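Side-chain contact in pumilio homolog 23 (Arabidopsis thaliana, PDB 5WZJ), which binds RNA in a sequence-specific way through Pumilio repeats, here gripping a GGAUUUGACGG sequence, and probably regulates translation and mRNA stability: residues 429-432 / 433-436. Numbering follows the deposited sequence.
With nucleotides of chain B.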
ATOM      1  N   GLY A 429      11.074   4.378 -11.956  1.00 18.31           N
ATOM      2  CA  GLY A 429      11.267   4.499 -13.391  1.00 19.73           C
ATOM      3  C   GLY A 429      10.579   3.380 -14.147  1.00 19.13           C
ATOM      4  O   GLY A 429       9.930   3.612 -15.170  1.00 17.29           O
ATOM      5  N   CYS A 430      10.673   2.152 -13.627  1.00 14.94           N
ATOM      6  CA  CYS A 430      10.001   1.032 -14.278  1.00 15.59           C
ATOM      7  C   CYS A 430       8.483   1.107 -14.122  1.00 18.52           C
ATOM      8  O   CYS A 430       7.755   0.689 -15.026  1.00 19.44           O
ATOM      9  CB  CYS A 430      10.547  -0.288 -13.739  1.00 16.56           C
ATOM     10  SG  CYS A 430      12.240  -0.628 -14.265  1.00 18.42           S
ATOM     11  N   LEU A 431       7.984   1.665 -13.012  1.00 17.02           N
ATOM     12  CA  LEU A 431       6.542   1.875 -12.885  1.00 18.29           C
ATOM     13  C   LEU A 431       6.049   2.948 -13.853  1.00 15.57           C
ATOM     14  O   LEU A 431       4.974   2.801 -14.446  1.00 19.18           O
ATOM     15  CB  LEU A 431       6.168   2.245 -11.441  1.00 18.03           C
ATOM     16  CG  LEU A 431       6.286   1.124 -10.396  1.00 22.08           C
ATOM     17  CD1 LEU A 431       6.259   1.709  -8.968  1.00 19.46           C
ATOM     18  CD2 LEU A 431       5.176   0.086 -10.564  1.00 16.07           C
ATOM     19  N   ILE A 432       6.809   4.038 -14.014  1.00 13.03           N
ATOM     20  CA  ILE A 432       6.477   5.037 -15.028  1.00 20.06           C
ATOM     21  C   ILE A 432       6.341   4.371 -16.395  1.00 19.99           C
ATOM     22  O   ILE A 432       5.358   4.574 -17.118  1.00 21.98           O
ATOM     23  CB  ILE A 432       7.543   6.146 -15.050  1.00 20.56           C
ATOM     24  CG1 ILE A 432       7.478   6.965 -13.762  1.00 22.01           C
ATOM     25  CG2 ILE A 432       7.353   7.064 -16.261  1.00 19.39           C
ATOM     26  CD1 ILE A 432       8.604   7.970 -13.619  1.00 14.76           C
ATOM     27  N   LEU A 433       7.310   3.516 -16.735  1.00 18.02           N
ATOM     28  CA  LEU A 433       7.321   2.848 -18.036  1.00 20.29           C
ATOM     29  C   LEU A 433       6.138   1.899 -18.182  1.00 18.74           C
ATOM     30  O   LEU A 433       5.555   1.788 -19.267  1.00 19.78           O
ATOM     31  CB  LEU A 433       8.644   2.100 -18.210  1.00 15.18           C
ATOM     32  CG  LEU A 433       9.869   2.992 -18.460  1.00 16.94           C
ATOM     33  CD1 LEU A 433      11.165   2.207 -18.256  1.00 15.77           C
ATOM     34  CD2 LEU A 433       9.819   3.553 -19.884  1.00 18.23           C
ATOM     35  N   GLN A 434       5.767   1.206 -17.099  1.00 16.37           N
ATOM     36  CA  GLN A 434       4.568   0.373 -17.132  1.00 19.29           C
ATOM     37  C   GLN A 434       3.342   1.208 -17.453  1.00 17.28           C
ATOM     38  O   GLN A 434       2.466   0.772 -18.211  1.00 20.61           O
ATOM     39  CB  GLN A 434       4.393  -0.352 -15.788  1.00 18.42           C
ATOM     40  CG  GLN A 434       5.449  -1.440 -15.563  1.00 20.90           C
ATOM     41  CD  GLN A 434       5.512  -1.894 -14.133  1.00 22.85           C
ATOM     42  OE1 GLN A 434       4.556  -2.455 -13.612  1.00 20.07           O
ATOM     43  NE2 GLN A 434       6.637  -1.651 -13.487  1.00 19.30           N
ATOM     44  N   GLY A 435       3.258   2.412 -16.881  1.00 20.87           N
ATOM     45  CA  GLY A 435       2.148   3.295 -17.204  1.00 18.42           C
ATOM     46  C   GLY A 435       2.235   3.835 -18.623  1.00 20.67           C
ATOM     47  O   GLY A 435       1.217   3.955 -19.309  1.00 21.03           O
ATOM     48  N   ILE A 436       3.452   4.174 -19.072  1.00 20.34           N
ATOM     49  CA  ILE A 436       3.662   4.649 -20.444  1.00 20.32           C
ATOM     50  C   ILE A 436       3.059   3.669 -21.442  1.00 13.36           C
ATOM     51  O   ILE A 436       2.343   4.059 -22.373  1.00 18.95           O
ATOM     52  CB  ILE A 436       5.166   4.872 -20.708  1.00 21.83           C
ATOM     53  CG1 ILE A 436       5.647   6.145 -19.999  1.00 21.75           C
ATOM     54  CG2 ILE A 436       5.485   4.916 -22.224  1.00 20.55           C
ATOM     55  CD1 ILE A 436       5.175   7.415 -20.669  1.00 22.03           C
TER
ATOM     56  P     A B   3       7.587  -9.520  -5.066  1.00 40.82           P
ATOM     57  OP1   A B   3       8.054  -9.867  -3.694  1.00 44.22           O
ATOM     58  OP2   A B   3       6.177  -9.117  -5.301  1.00 36.13           O
ATOM     59  O5'   A B   3       8.545  -8.368  -5.607  1.00 37.81           O
ATOM     60  C5'   A B   3       9.960  -8.527  -5.606  1.00 35.63           C
ATOM     61  C4'   A B   3      10.644  -7.343  -6.249  1.00 37.22           C
ATOM     62  O4'   A B   3      10.301  -7.291  -7.657  1.00 37.26           O
ATOM     63  C3'   A B   3      10.252  -5.967  -5.715  1.00 33.29           C
ATOM     64  O3'   A B   3      10.963  -5.616  -4.540  1.00 35.99           O
ATOM     65  C2'   A B   3      10.534  -5.043  -6.899  1.00 33.31           C
ATOM     66  O2'   A B   3      11.914  -4.712  -6.983  1.00 35.30           O
ATOM     67  C1'   A B   3      10.191  -5.947  -8.082  1.00 28.18           C
ATOM     68  N9    A B   3       8.829  -5.727  -8.597  1.00 24.13           N
ATOM     69  C8    A B   3       7.752  -6.582  -8.518  1.00 28.91           C
ATOM     70  N7    A B   3       6.674  -6.109  -9.112  1.00 30.69           N
ATOM     71  C5    A B   3       7.086  -4.870  -9.621  1.00 28.28           C
ATOM     72  C6    A B   3       6.431  -3.867 -10.355  1.00 27.76           C
ATOM     73  N6    A B   3       5.150  -3.944 -10.725  1.00 28.58           N
ATOM     74  N1    A B   3       7.138  -2.762 -10.708  1.00 27.55           N
ATOM     75  C2    A B   3       8.417  -2.665 -10.342  1.00 28.24           C
ATOM     76  N3    A B   3       9.143  -3.544  -9.649  1.00 29.28           N
ATOM     77  C4    A B   3       8.413  -4.627  -9.315  1.00 25.70           C
TER
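Gln434 joins Cys430, one helical turn earlier, to adenine A3 of the RNA (chain B). Its NE2 donates an almost straight hydrogen bond to N1 of the base (3.0 Å, 170°), while OE1 accepts a weak, bent one from the exocyclic N6 of A3 at 3.3 Å. Together they read the Watson-Crick edge of the adenine. The amide is turned by about 41° against the base, and both of its polar ends lie to one side of the base plane. NE2 also makes a weak bond to Cys430 O at 3.0 Å, the same oxygen that takes the helical bond from Gln434 N at 2.9 Å. One carbonyl thus holds both root and tip of the glutamine, which should restrict rotation of the amide. CG is anti to the Gln434 carbonyl carbon and beside the backbone N (chi1 -70°), and from there the chain runs extended to the base.

Leu431 completes the packed side. Its CD2 touches A3 N1 at 3.5 Å, on the other side of the base plane from the amide, and lies 3.7 Å from Gln434 NE2, so a methyl group and the amide flank the base edge. Leu431 also packs on a uracil base. Reading a base edge with a helix side chain in this way is as in Pumilio proteins generally.

Farther along the helix the contact is sparser: Ile432 CG2 and Ile436 CG1 meet at 4.2 Å, while the partly exposed Gly435 contributes only backbone. Helix 427-436 packs against several neighbours: Leu433 lies on helix 398-403, Ile432 on helix 360-373, and Cys430 with Gln434 on helix 468-477, where Gln434 touches Arg470.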